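PDB 3DFF: teicoplanin pseudoaglycone deacetylases Orf2 from Actinoplanes teichomyceticus, which probably removes an N-linked acetyl group from the teicoplanin pseudoaglycone by zinc-dependent hydrolysis during the making of this lipoglycopeptide antibiotic. Local coordinates for residues L28-Q33 / P216-Q221; V38-V43 / L86-R91; K77-A82 / E227-Q232; S142-F147 / F173-K178. All blocks are in the same frame, centred on the assembly; numbering follows the deposited sequence.

Contact 1 of 4, residues L28-Q33 / P216-Q221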
loop_
_atom_site.group_PDB
_atom_site.type_symbol
_atom_site.label_atom_id
_atom_site.label_comp_id
_atom_site.label_asym_id
_atom_site.label_seq_id
_atom_site.Cartn_x
_atom_site.Cartn_y
_atom_site.Cartn_z
ATOM N N LEU A 28 -4.343 12.122 2.479
ATOM C CA LEU A 28 -5.588 11.644 3.078
ATOM C C LEU A 28 -6.112 12.627 4.127
ATOM O O LEU A 28 -7.309 12.937 4.146
ATOM C CB LEU A 28 -5.374 10.280 3.730
ATOM C CG LEU A 28 -5.074 9.153 2.743
ATOM C CD1 LEU A 28 -4.621 7.926 3.501
ATOM C CD2 LEU A 28 -6.297 8.837 1.865
ATOM N N ALA A 29 -5.212 13.082 4.998
ATOM C CA ALA A 29 -5.561 14.005 6.077
ATOM C C ALA A 29 -6.042 15.341 5.500
ATOM O O ALA A 29 -7.018 15.919 5.998
ATOM C CB ALA A 29 -4.378 14.209 6.996
ATOM N N GLN A 30 -5.369 15.799 4.445
ATOM C CA GLN A 30 -5.757 17.027 3.732
ATOM C C GLN A 30 -7.175 16.910 3.194
ATOM O O GLN A 30 -8.001 17.812 3.400
ATOM C CB GLN A 30 -4.779 17.329 2.583
ATOM C CG GLN A 30 -5.138 18.543 1.707
ATOM C CD GLN A 30 -4.805 19.877 2.363
ATOM O OE1 GLN A 30 -4.337 19.933 3.504
ATOM N NE2 GLN A 30 -5.045 20.965 1.637
ATOM N N ALA A 31 -7.447 15.800 2.508
ATOM C CA ALA A 31 -8.728 15.558 1.862
ATOM C C ALA A 31 -9.870 15.581 2.875
ATOM O O ALA A 31 -10.957 16.089 2.580
ATOM C CB ALA A 31 -8.696 14.225 1.113
ATOM N N ALA A 32 -9.610 15.052 4.070
ATOM C CA ALA A 32 -10.619 14.985 5.128
ATOM C C ALA A 32 -10.917 16.376 5.694
ATOM O O ALA A 32 -12.082 16.720 5.915
ATOM C CB ALA A 32 -10.179 14.038 6.226
ATOM N N GLN A 33 -9.861 17.151 5.930
ATOM C CA GLN A 33 -9.985 18.563 6.298
ATOM C C GLN A 33 -10.795 19.349 5.274
ATOM O O GLN A 33 -11.685 20.125 5.641
ATOM C CB GLN A 33 -8.613 19.201 6.446
ATOM C CG GLN A 33 -8.012 19.032 7.814
ATOM C CD GLN A 33 -7.395 20.313 8.339
ATOM O OE1 GLN A 33 -7.367 21.339 7.652
ATOM N NE2 GLN A 33 -6.907 20.264 9.571
ATOM N N PRO A 216 2.594 22.213 7.772
ATOM C CA PRO A 216 3.318 21.514 8.835
ATOM C C PRO A 216 2.407 20.617 9.684
ATOM O O PRO A 216 2.837 19.548 10.136
ATOM C CB PRO A 216 3.871 22.662 9.692
ATOM C CG PRO A 216 3.994 23.780 8.770
ATOM C CD PRO A 216 2.895 23.660 7.767
ATOM N N GLU A 217 1.161 21.055 9.884
ATOM C CA GLU A 217 0.208 20.339 10.735
ATOM C C GLU A 217 -0.139 18.969 10.148
ATOM O O GLU A 217 -0.301 17.988 10.891
ATOM C CB GLU A 217 -1.065 21.178 10.937
ATOM C CG GLU A 217 -0.884 22.391 11.866
ATOM C CD GLU A 217 -0.067 23.521 11.247
ATOM O OE1 GLU A 217 -0.122 23.707 10.008
ATOM O OE2 GLU A 217 0.629 24.232 12.012
HETATM N N MSE A 218 -0.241 18.919 8.822
HETATM C CA MSE A 218 -0.534 17.680 8.088
HETATM C C MSE A 218 0.652 16.725 8.111
HETATM O O MSE A 218 0.474 15.511 8.197
HETATM C CB MSE A 218 -0.908 17.972 6.639
HETATM C CG MSE A 218 -2.153 18.837 6.432
HETATM SE SE MSE A 218 -3.766 18.093 7.248
HETATM C CE MSE A 218 -3.768 19.097 8.928
ATOM N N ARG A 219 1.865 17.268 7.997
ATOM C CA ARG A 219 3.052 16.432 8.111
ATOM C C ARG A 219 3.088 15.804 9.496
ATOM O O ARG A 219 3.362 14.611 9.636
ATOM C CB ARG A 219 4.335 17.235 7.849
ATOM C CG ARG A 219 5.616 16.450 8.144
ATOM C CD ARG A 219 6.848 17.354 8.220
ATOM N NE ARG A 219 7.984 16.720 8.896
ATOM C CZ ARG A 219 8.165 16.644 10.220
ATOM N NH1 ARG A 219 7.268 17.133 11.075
ATOM N NH2 ARG A 219 9.243 16.038 10.701
ATOM N N SER A 220 2.820 16.614 10.522
ATOM C CA SER A 220 2.850 16.127 11.884
ATOM C C SER A 220 1.806 15.017 12.048
ATOM O O SER A 220 2.076 13.990 12.667
ATOM C CB SER A 220 2.587 17.276 12.871
ATOM O OG SER A 220 2.673 16.815 14.207
ATOM N N GLN A 221 0.633 15.235 11.465
ATOM C CA GLN A 221 -0.483 14.303 11.612
ATOM C C GLN A 221 -0.134 12.986 10.927
ATOM O O GLN A 221 -0.283 11.916 11.521
ATOM C CB GLN A 221 -1.745 14.912 11.021
ATOM C CG GLN A 221 -3.011 14.168 11.376
ATOM C CD GLN A 221 -4.239 14.854 10.840
ATOM O OE1 GLN A 221 -4.150 15.848 10.099
ATOM N NE2 GLN A 221 -5.408 14.342 11.215
#

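Contact 2 of 4, residues V38-V43 / L86-R91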
loop_
_atom_site.group_PDB
_atom_site.type_symbol
_atom_site.label_atom_id
_atom_site.label_comp_id
_atom_site.label_asym_id
_atom_site.label_seq_id
_atom_site.Cartn_x
_atom_site.Cartn_y
_atom_site.Cartn_z
ATOM N N VAL A 38 -13.639 10.249 2.798
ATOM C CA VAL A 38 -12.407 9.485 2.550
ATOM C C VAL A 38 -12.519 8.078 3.123
ATOM O O VAL A 38 -12.869 7.900 4.299
ATOM C CB VAL A 38 -11.159 10.197 3.144
ATOM C CG1 VAL A 38 -9.876 9.416 2.821
ATOM C CG2 VAL A 38 -11.057 11.652 2.626
ATOM N N LEU A 39 -12.235 7.096 2.274
ATOM C CA LEU A 39 -12.220 5.685 2.675
ATOM C C LEU A 39 -10.931 5.038 2.219
ATOM O O LEU A 39 -10.593 5.105 1.040
ATOM C CB LEU A 39 -13.404 4.936 2.066
ATOM C CG LEU A 39 -13.559 3.436 2.411
ATOM C CD1 LEU A 39 -13.730 3.211 3.899
ATOM C CD2 LEU A 39 -14.724 2.859 1.618
ATOM N N VAL A 40 -10.245 4.387 3.156
ATOM C CA VAL A 40 -8.990 3.692 2.851
ATOM C C VAL A 40 -9.252 2.199 2.964
ATOM O O VAL A 40 -9.445 1.683 4.070
ATOM C CB VAL A 40 -7.880 4.135 3.793
ATOM C CG1 VAL A 40 -6.571 3.378 3.504
ATOM C CG2 VAL A 40 -7.661 5.674 3.662
ATOM N N TYR A 41 -9.298 1.552 1.810
ATOM C CA TYR A 41 -9.540 0.109 1.708
ATOM C C TYR A 41 -8.206 -0.586 1.577
ATOM O O TYR A 41 -7.443 -0.270 0.664
ATOM C CB TYR A 41 -10.402 -0.169 0.474
ATOM C CG TYR A 41 -10.451 -1.618 0.008
ATOM C CD1 TYR A 41 -10.962 -2.623 0.840
ATOM C CD2 TYR A 41 -9.992 -1.976 -1.257
ATOM C CE1 TYR A 41 -11.011 -3.949 0.417
ATOM C CE2 TYR A 41 -10.029 -3.309 -1.703
ATOM C CZ TYR A 41 -10.545 -4.294 -0.851
ATOM O OH TYR A 41 -10.594 -5.605 -1.269
ATOM N N THR A 42 -7.927 -1.535 2.471
ATOM C CA THR A 42 -6.699 -2.320 2.364
ATOM C C THR A 42 -7.036 -3.703 1.813
ATOM O O THR A 42 -7.847 -4.423 2.383
ATOM C CB THR A 42 -5.999 -2.438 3.714
ATOM O OG1 THR A 42 -5.679 -1.122 4.205
ATOM C CG2 THR A 42 -4.696 -3.270 3.581
ATOM N N VAL A 43 -6.401 -4.043 0.698
ATOM C CA VAL A 43 -6.601 -5.304 -0.024
ATOM C C VAL A 43 -6.134 -6.518 0.788
ATOM O O VAL A 43 -6.908 -7.443 1.031
ATOM C CB VAL A 43 -5.879 -5.268 -1.388
ATOM C CG1 VAL A 43 -6.056 -6.581 -2.175
ATOM C CG2 VAL A 43 -6.390 -4.083 -2.205
ATOM N N LEU A 86 -5.869 10.215 11.378
ATOM C CA LEU A 86 -6.019 11.062 10.173
ATOM C C LEU A 86 -7.461 11.522 9.975
ATOM O O LEU A 86 -7.771 12.275 9.036
ATOM C CB LEU A 86 -5.543 10.327 8.914
ATOM C CG LEU A 86 -4.077 9.901 8.888
ATOM C CD1 LEU A 86 -3.781 9.169 7.580
ATOM C CD2 LEU A 86 -3.185 11.128 9.009
ATOM N N ARG A 87 -8.325 11.022 10.861
ATOM C CA ARG A 87 -9.767 11.264 10.871
ATOM C C ARG A 87 -10.438 10.739 9.600
ATOM O O ARG A 87 -11.338 11.358 9.042
ATOM C CB ARG A 87 -10.072 12.747 11.185
ATOM C CG ARG A 87 -9.260 13.261 12.382
ATOM C CD ARG A 87 -9.582 14.717 12.703
ATOM N NE ARG A 87 -10.734 14.811 13.593
ATOM C CZ ARG A 87 -10.693 15.300 14.833
ATOM N NH1 ARG A 87 -9.555 15.766 15.335
ATOM N NH2 ARG A 87 -11.802 15.337 15.566
ATOM N N VAL A 88 -9.990 9.566 9.145
ATOM C CA VAL A 88 -10.541 8.940 7.930
ATOM C C VAL A 88 -11.053 7.494 8.182
ATOM O O VAL A 88 -10.635 6.845 9.142
ATOM C CB VAL A 88 -9.530 8.946 6.730
ATOM C CG1 VAL A 88 -9.008 10.351 6.430
ATOM C CG2 VAL A 88 -8.364 8.008 6.999
ATOM N N ALA A 89 -11.936 7.018 7.304
ATOM C CA ALA A 89 -12.572 5.684 7.409
ATOM C C ALA A 89 -11.683 4.567 6.860
ATOM O O ALA A 89 -10.851 4.800 5.974
ATOM C CB ALA A 89 -13.911 5.678 6.659
ATOM N N HIS A 90 -11.904 3.345 7.356
ATOM C CA HIS A 90 -11.123 2.167 6.940
ATOM C C HIS A 90 -12.057 1.080 6.454
ATOM O O HIS A 90 -13.224 1.029 6.870
ATOM C CB HIS A 90 -10.325 1.621 8.124
ATOM C CG HIS A 90 -11.179 1.195 9.283
ATOM N ND1 HIS A 90 -11.607 -0.104 9.464
ATOM C CD2 HIS A 90 -11.707 1.909 10.306
ATOM C CE1 HIS A 90 -12.351 -0.177 10.556
ATOM N NE2 HIS A 90 -12.437 1.035 11.080
ATOM N N ARG A 91 -11.525 0.193 5.617
ATOM C CA ARG A 91 -12.215 -1.015 5.169
ATOM C C ARG A 91 -11.161 -2.102 4.952
ATOM O O ARG A 91 -10.234 -1.928 4.163
ATOM C CB ARG A 91 -13.000 -0.759 3.880
ATOM C CG ARG A 91 -13.780 -1.978 3.363
ATOM C CD ARG A 91 -14.802 -1.546 2.339
ATOM N NE ARG A 91 -15.551 -2.665 1.771
ATOM C CZ ARG A 91 -16.843 -2.606 1.454
ATOM N NH1 ARG A 91 -17.538 -1.493 1.677
ATOM N NH2 ARG A 91 -17.443 -3.656 0.921
#

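Contact 3 of 4, residues K77-A82 / E227-Q232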
loop_
_atom_site.group_PDB
_atom_site.type_symbol
_atom_site.label_atom_id
_atom_site.label_comp_id
_atom_site.label_asym_id
_atom_site.label_seq_id
_atom_site.Cartn_x
_atom_site.Cartn_y
_atom_site.Cartn_z
ATOM N N LYS A 77 -5.797 -3.550 13.961
ATOM C CA LYS A 77 -6.022 -2.575 15.048
ATOM C C LYS A 77 -5.113 -1.360 14.901
ATOM O O LYS A 77 -5.560 -0.225 15.093
ATOM C CB LYS A 77 -5.859 -3.210 16.428
ATOM C CG LYS A 77 -6.966 -4.207 16.735
ATOM C CD LYS A 77 -6.818 -4.783 18.136
ATOM C CE LYS A 77 -8.020 -5.652 18.472
ATOM N NZ LYS A 77 -7.812 -6.397 19.745
ATOM N N GLU A 78 -3.857 -1.589 14.512
ATOM C CA GLU A 78 -2.934 -0.479 14.229
ATOM C C GLU A 78 -3.454 0.420 13.122
ATOM O O GLU A 78 -3.384 1.655 13.229
ATOM C CB GLU A 78 -1.551 -0.996 13.818
ATOM C CG GLU A 78 -0.770 -1.627 14.914
ATOM C CD GLU A 78 0.537 -2.237 14.440
ATOM O OE1 GLU A 78 0.810 -2.296 13.214
ATOM O OE2 GLU A 78 1.277 -2.697 15.323
ATOM N N ASP A 79 -3.963 -0.194 12.052
ATOM C CA ASP A 79 -4.460 0.533 10.899
ATOM C C ASP A 79 -5.657 1.404 11.284
ATOM O O ASP A 79 -5.785 2.545 10.840
ATOM C CB ASP A 79 -4.847 -0.459 9.804
ATOM C CG ASP A 79 -5.213 0.208 8.499
ATOM O OD1 ASP A 79 -4.353 0.898 7.881
ATOM O OD2 ASP A 79 -6.361 0.025 8.054
ATOM N N ILE A 80 -6.536 0.863 12.124
ATOM C CA ILE A 80 -7.702 1.626 12.550
ATOM C C ILE A 80 -7.274 2.832 13.395
ATOM O O ILE A 80 -7.809 3.925 13.197
ATOM C CB ILE A 80 -8.686 0.730 13.314
ATOM C CG1 ILE A 80 -9.262 -0.322 12.350
ATOM C CG2 ILE A 80 -9.814 1.557 13.964
ATOM C CD1 ILE A 80 -10.006 -1.461 13.074
ATOM N N ALA A 81 -6.308 2.635 14.283
ATOM C CA ALA A 81 -5.743 3.736 15.085
ATOM C C ALA A 81 -5.116 4.790 14.162
ATOM O O ALA A 81 -5.413 5.981 14.283
ATOM C CB ALA A 81 -4.747 3.216 16.094
ATOM N N ALA A 82 -4.298 4.349 13.198
ATOM C CA ALA A 82 -3.627 5.278 12.281
ATOM C C ALA A 82 -4.620 6.107 11.484
ATOM O O ALA A 82 -4.511 7.345 11.449
ATOM C CB ALA A 82 -2.668 4.521 11.339
ATOM N N GLU A 227 3.257 6.374 13.312
ATOM C CA GLU A 227 3.677 5.795 14.577
ATOM C C GLU A 227 2.688 4.800 15.186
ATOM O O GLU A 227 3.055 4.040 16.081
ATOM C CB GLU A 227 4.008 6.901 15.585
ATOM C CG GLU A 227 5.218 7.690 15.152
ATOM C CD GLU A 227 5.597 8.775 16.130
ATOM O OE1 GLU A 227 4.714 9.562 16.534
ATOM O OE2 GLU A 227 6.787 8.836 16.488
ATOM N N ARG A 228 1.440 4.819 14.718
ATOM C CA ARG A 228 0.427 3.904 15.229
ATOM C C ARG A 228 0.741 2.495 14.753
ATOM O O ARG A 228 0.317 1.528 15.384
ATOM C CB ARG A 228 -0.979 4.313 14.789
ATOM C CG ARG A 228 -1.730 5.146 15.811
ATOM C CD ARG A 228 -1.105 6.509 15.978
ATOM N NE ARG A 228 -1.849 7.331 16.941
ATOM C CZ ARG A 228 -1.319 8.383 17.561
ATOM N NH1 ARG A 228 -0.061 8.736 17.319
ATOM N NH2 ARG A 228 -2.044 9.077 18.436
ATOM N N TYR A 229 1.489 2.386 13.649
ATOM C CA TYR A 229 1.882 1.054 13.149
ATOM C C TYR A 229 3.077 0.530 13.915
ATOM O O TYR A 229 4.179 0.370 13.353
ATOM C CB TYR A 229 2.150 1.065 11.636
ATOM C CG TYR A 229 0.945 1.418 10.810
ATOM C CD1 TYR A 229 -0.078 0.483 10.574
ATOM C CD2 TYR A 229 0.820 2.686 10.240
ATOM C CE1 TYR A 229 -1.177 0.800 9.770
ATOM C CE2 TYR A 229 -0.285 3.024 9.471
ATOM C CZ TYR A 229 -1.291 2.078 9.239
ATOM O OH TYR A 229 -2.357 2.442 8.472
ATOM N N SER A 230 2.864 0.249 15.199
ATOM C CA SER A 230 3.971 -0.117 16.099
ATOM C C SER A 230 4.753 -1.293 15.554
ATOM O O SER A 230 5.976 -1.317 15.634
ATOM C CB SER A 230 3.454 -0.484 17.484
ATOM O OG SER A 230 2.626 0.538 17.991
ATOM N N SER A 231 4.043 -2.262 14.978
ATOM C CA SER A 231 4.686 -3.493 14.510
ATOM C C SER A 231 5.727 -3.244 13.415
ATOM O O SER A 231 6.647 -4.034 13.233
ATOM C CB SER A 231 3.627 -4.462 13.977
ATOM O OG SER A 231 2.931 -3.888 12.893
ATOM N N GLN A 232 5.564 -2.142 12.688
ATOM C CA GLN A 232 6.396 -1.832 11.542
ATOM C C GLN A 232 7.531 -0.874 11.848
ATOM O O GLN A 232 8.409 -0.680 11.017
ATOM C CB GLN A 232 5.527 -1.238 10.431
ATOM C CG GLN A 232 4.336 -2.105 10.067
ATOM C CD GLN A 232 4.730 -3.498 9.612
ATOM O OE1 GLN A 232 5.535 -3.662 8.679
ATOM N NE2 GLN A 232 4.153 -4.519 10.256
#

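Contact 4 of 4, residues S142-F147 / F173-K178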
loop_
_atom_site.group_PDB
_atom_site.type_symbol
_atom_site.label_atom_id
_atom_site.label_comp_id
_atom_site.label_asym_id
_atom_site.label_seq_id
_atom_site.Cartn_x
_atom_site.Cartn_y
_atom_site.Cartn_z
ATOM N N SER A 142 -16.837 -3.892 -6.779
ATOM C CA SER A 142 -17.944 -3.907 -5.823
ATOM C C SER A 142 -17.897 -2.688 -4.916
ATOM O O SER A 142 -18.915 -2.036 -4.699
ATOM C CB SER A 142 -17.936 -5.202 -5.008
ATOM O OG SER A 142 -18.125 -6.304 -5.872
ATOM N N ILE A 143 -16.703 -2.353 -4.421
ATOM C CA ILE A 143 -16.529 -1.218 -3.535
ATOM C C ILE A 143 -16.774 0.106 -4.274
ATOM O O ILE A 143 -17.368 1.023 -3.713
ATOM C CB ILE A 143 -15.142 -1.254 -2.840
ATOM C CG1 ILE A 143 -15.079 -2.442 -1.880
ATOM C CG2 ILE A 143 -14.859 0.033 -2.088
ATOM C CD1 ILE A 143 -13.663 -2.896 -1.579
ATOM N N ILE A 144 -16.338 0.189 -5.524
ATOM C CA ILE A 144 -16.630 1.359 -6.354
ATOM C C ILE A 144 -18.149 1.549 -6.486
ATOM O O ILE A 144 -18.636 2.662 -6.364
ATOM C CB ILE A 144 -15.955 1.283 -7.739
ATOM C CG1 ILE A 144 -14.448 1.524 -7.618
ATOM C CG2 ILE A 144 -16.533 2.317 -8.707
ATOM C CD1 ILE A 144 -13.673 1.117 -8.849
ATOM N N ASP A 145 -18.885 0.464 -6.716
ATOM C CA ASP A 145 -20.355 0.560 -6.820
ATOM C C ASP A 145 -20.985 1.048 -5.511
ATOM O O ASP A 145 -21.924 1.861 -5.508
ATOM C CB ASP A 145 -20.954 -0.785 -7.242
ATOM C CG ASP A 145 -20.705 -1.108 -8.703
ATOM O OD1 ASP A 145 -20.462 -0.173 -9.494
ATOM O OD2 ASP A 145 -20.765 -2.306 -9.071
ATOM N N GLU A 146 -20.462 0.547 -4.402
ATOM C CA GLU A 146 -20.987 0.826 -3.080
ATOM C C GLU A 146 -20.620 2.230 -2.594
ATOM O O GLU A 146 -21.459 2.948 -2.044
ATOM C CB GLU A 146 -20.463 -0.234 -2.110
ATOM C CG GLU A 146 -21.041 -0.191 -0.713
ATOM C CD GLU A 146 -20.468 -1.299 0.157
ATOM O OE1 GLU A 146 -20.135 -2.370 -0.394
ATOM O OE2 GLU A 146 -20.340 -1.091 1.380
ATOM N N PHE A 147 -19.367 2.630 -2.811
ATOM C CA PHE A 147 -18.865 3.897 -2.287
ATOM C C PHE A 147 -18.966 5.059 -3.281
ATOM O O PHE A 147 -19.037 6.220 -2.873
ATOM C CB PHE A 147 -17.422 3.714 -1.804
ATOM C CG PHE A 147 -16.789 4.957 -1.256
ATOM C CD1 PHE A 147 -17.208 5.500 -0.044
ATOM C CD2 PHE A 147 -15.725 5.558 -1.930
ATOM C CE1 PHE A 147 -16.601 6.641 0.471
ATOM C CE2 PHE A 147 -15.115 6.707 -1.429
ATOM C CZ PHE A 147 -15.551 7.250 -0.232
ATOM N N PHE A 173 -7.499 -1.961 -13.615
ATOM C CA PHE A 173 -8.538 -2.666 -14.364
ATOM C C PHE A 173 -9.932 -2.247 -13.905
ATOM O O PHE A 173 -10.804 -1.954 -14.744
ATOM C CB PHE A 173 -8.371 -4.193 -14.255
ATOM C CG PHE A 173 -7.049 -4.709 -14.768
ATOM C CD1 PHE A 173 -6.372 -4.070 -15.802
ATOM C CD2 PHE A 173 -6.488 -5.871 -14.225
ATOM C CE1 PHE A 173 -5.156 -4.564 -16.271
ATOM C CE2 PHE A 173 -5.278 -6.361 -14.689
ATOM C CZ PHE A 173 -4.605 -5.704 -15.712
ATOM N N ALA A 174 -10.145 -2.219 -12.592
ATOM C CA ALA A 174 -11.462 -1.915 -12.036
ATOM C C ALA A 174 -11.860 -0.480 -12.381
ATOM O O ALA A 174 -12.958 -0.260 -12.881
ATOM C CB ALA A 174 -11.490 -2.149 -10.528
ATOM N N THR A 175 -10.956 0.481 -12.159
ATOM C CA THR A 175 -11.243 1.900 -12.441
ATOM C C THR A 175 -11.443 2.149 -13.933
ATOM O O THR A 175 -12.234 3.021 -14.324
ATOM C CB THR A 175 -10.153 2.879 -11.903
ATOM O OG1 THR A 175 -8.872 2.545 -12.468
ATOM C CG2 THR A 175 -10.116 2.898 -10.374
ATOM N N HIS A 176 -10.740 1.394 -14.767
ATOM C CA HIS A 176 -10.907 1.523 -16.208
ATOM C C HIS A 176 -12.312 1.091 -16.611
ATOM O O HIS A 176 -13.019 1.829 -17.319
ATOM C CB HIS A 176 -9.855 0.694 -16.930
ATOM C CG HIS A 176 -9.914 0.804 -18.414
ATOM N ND1 HIS A 176 -9.599 -0.248 -19.244
ATOM C CD2 HIS A 176 -10.255 1.837 -19.222
ATOM C CE1 HIS A 176 -9.731 0.136 -20.504
ATOM N NE2 HIS A 176 -10.125 1.397 -20.514
ATOM N N GLU A 177 -12.713 -0.091 -16.154
ATOM C CA GLU A 177 -14.035 -0.637 -16.468
ATOM C C GLU A 177 -15.142 0.265 -15.957
ATOM O O GLU A 177 -16.145 0.472 -16.660
ATOM C CB GLU A 177 -14.191 -2.037 -15.889
ATOM C CG GLU A 177 -13.363 -3.078 -16.621
ATOM C CD GLU A 177 -13.412 -4.449 -15.977
ATOM O OE1 GLU A 177 -14.477 -4.837 -15.434
ATOM O OE2 GLU A 177 -12.373 -5.145 -16.032
ATOM N N LYS A 178 -14.961 0.791 -14.747
ATOM C CA LYS A 178 -15.944 1.675 -14.107
ATOM C C LYS A 178 -15.853 3.151 -14.515
ATOM O O LYS A 178 -16.685 3.959 -14.101
ATOM C CB LYS A 178 -15.881 1.552 -12.574
ATOM C CG LYS A 178 -16.245 0.177 -12.028
ATOM C CD LYS A 178 -17.742 -0.082 -12.109
ATOM C CE LYS A 178 -18.075 -1.507 -11.707
ATOM N NZ LYS A 178 -19.541 -1.759 -11.825
#

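Contact 1 of 4, residues L28-Q33 / P216-Q221
A29 and M218 mark the place where segments 28-33 and 216-221, both helical, pass each other: their axes come within 9.9 Å at an angle of 123° between N-to-C directions, a splayed, roughly antiparallel crossing. M218, deposited as selenomethionine, carries most of the contact. Its chain is bent at chi2 (-58°) and again at the selenium, which lays it over the surface made by A29, Q30 and Q33. CG, SE and CE meet Q30, A29 and Q33 in turn. CG faces the amide oxygen of Q30, whose side chain crosses it at about a right angle. The selenium sits over A29, with M218 SE 3.9 Å from A29 CB. The terminal methyl then reaches Q33, one turn further on, where M218 CE lies 3.4 Å from Q33 NE2; this is a van der Waals touch between the methyl and the end of the amide, on the solvent side of the interface.

A29 has a second partner one helical turn beyond M218. The extended Q221 chain brings its amide up beside the A29 methyl, with Q221 OE1 3.5 Å from A29 CB. The other end of that amide is already spoken for, because Q221 NE2 donates to the backbone oxygen of H85. No hydrogen bond links the two segments directly. Behind this interface, helix 19-33 packs through L28 and A31 on strands 9-14 and 37-42, while helix 216-226 lies further out, tied to helix 71-85 at H85 and to helix 243-254 by the R219-D248 salt bridge.

Contact 2 of 4, residues V38-V43 / L86-R91
The ring of Y41 and the guanidinium of R91 are the flat groups on one face of this strand pair, and their planes stand 80° apart, so they do not stack. It is the aliphatic part of the arginine that meets the ring: R91 CG comes 3.8 Å from Y41 CD1. Y41 CD1 also lies 3.5 Å from R91 O, which approaches the ring obliquely. L39 and A89 share this face, with L39 CD1 3.7 Å from A89 CB. The opposite face carries V40 and the imidazole of H90, a residue known to bind zinc although none is bound to it here; the H90 ring meets that of H92. V88 turns its two methyls to different valines, CG1 to V38 and CG2 to V40.

Between the faces runs a parallel ladder pairing L39 with A89, V40 with H90 and Y41 with R91. V40 is held at both ends, its N donating to A89 O at 2.9 Å and its O accepting from R91 N at 3.0 Å. The link from A89 N to V38 O is the longest at 3.3 Å, whereas T42 N approaches R91 O almost head-on, with a C=O...N angle of 176°.

The extended R91 chain ends in a salt bridge with E146 of helix 126-147, which packs on the Y41 face. Helix 71-85 covers V88 and H90 on the other side and completes a beta-alpha-beta crossover from strand 37-42 to the edge strand 89-92. L39 and Y41 also bond to strand 9-14, as expected of a Rossmann-like sheet.

Contact 3 of 4, residues K77-A82 / E227-Q232
S231 OG is gripped from two sides: it donates to E78 OE1 at 2.7 Å and accepts from Q232 NE2 at 3.0 Å. The E78 chain reaches out extended from helix 71-85, and its carboxylate takes both the hydroxyl and the backbone N of S231. OE1 uses its syn lone pair for the hydroxyl, while E78 OE2 takes the backbone S231 N at 2.8 Å, met from above the carboxylate plane by 36°. Placing OG between the backbone N and the carbonyl carbon (chi1 61°) lets one serine offer both donors to a single carboxylate.

Beside it, Y229, the centre of an inverse gamma turn, lays its ring across the helix. Its hydroxyl donates to D79 on the anti side of OD1, with Y229 OH 2.6 Å from D79 OD1. The two side chains run alongside each other, pointing the same way. E78 O lies over one face of the ring, and A82 CB presses obliquely to 3.4 Å from Y229 CE2. R228 closes the outer side, its CG 3.6 Å from A81 CB.

Donors from 229-231 thus bind two successive acids of one helix. Neutral donors on both oxygens of E78 would be expected to favour its ionised form. D79 is shared: its OD2 is hydrogen-bonded to H92 NE2, so the loop, the helix and the strand that carries H90 are joined through one carboxylate.

Contact 4 of 4, residues S142-F147 / F173-K178
K178 lies across the packing of two helices in the Rossmann-like alpha/beta fold, helices 126-147 and 162-178, which precede and follow strand 151-155 in the chain. The axes of segments 142-147 and 173-178 approach to 10.6 Å with a crossing angle of -51°, with side chains interleaved between them.

The lysine can be followed step by step. CB lies against the I144 CG2 methyl, and K178 CG stays on it at 4.0 Å, the two side chains sliding past each other in opposite directions. A bend at chi2 (-74°) then turns the chain from the isoleucine toward the aspartate. K178 CD passes 3.8 Å from D145 OD1, CE comes nearer still, and the ammonium finishes in front of the carboxylate. K178 NZ is 3.0 Å from D145 OD1, meeting the syn lone pair; a second, weak bond to D145 OD2 makes the salt bridge forked. The lysine and aspartate chains cross at about a right angle; the charge pair lies on the solvent side, while the methylenes of K178 stay over the buried I144.

Neighbouring residues continue the pattern of greasy centre and charged border. R141 pairs with E177 in another salt bridge between the same two helices, and E146, turned from this interface, pairs with R91 of the sheet. P149 and V180 also touch I144. Deeper in, the far end of I144 reaches further along the other helix: I144 CD1 sits 4.3 Å from A174 CB and equally far from the CG2 methyl of T175, whose OG1 is hydrogen-bonded to A171 O.

Overall arrangement
Contact 2 is a strand ladder at one edge of the sheet, with V38, V40 and V88 buried, and the other three are helix or loop packings around it. Helix 19-33 of contact 1 and helix 71-85 of contact 3 both cover the sheet face bearing V40 and H90, whereas contact 4 belongs to the layer over the Y41 and R91 face. Contacts 1, 3 and 4 do not touch one another, but each touches contact 2: L28 on V38, I80 on H90, and E146 with R91. Chemistry changes with place: backbone bonds in contact 2, van der Waals packing in contact 1, carboxylates held by hydroxyls and an amide nearer the zinc site in contact 3, and a buried isoleucine bordered by an outer salt bridge in contact 4.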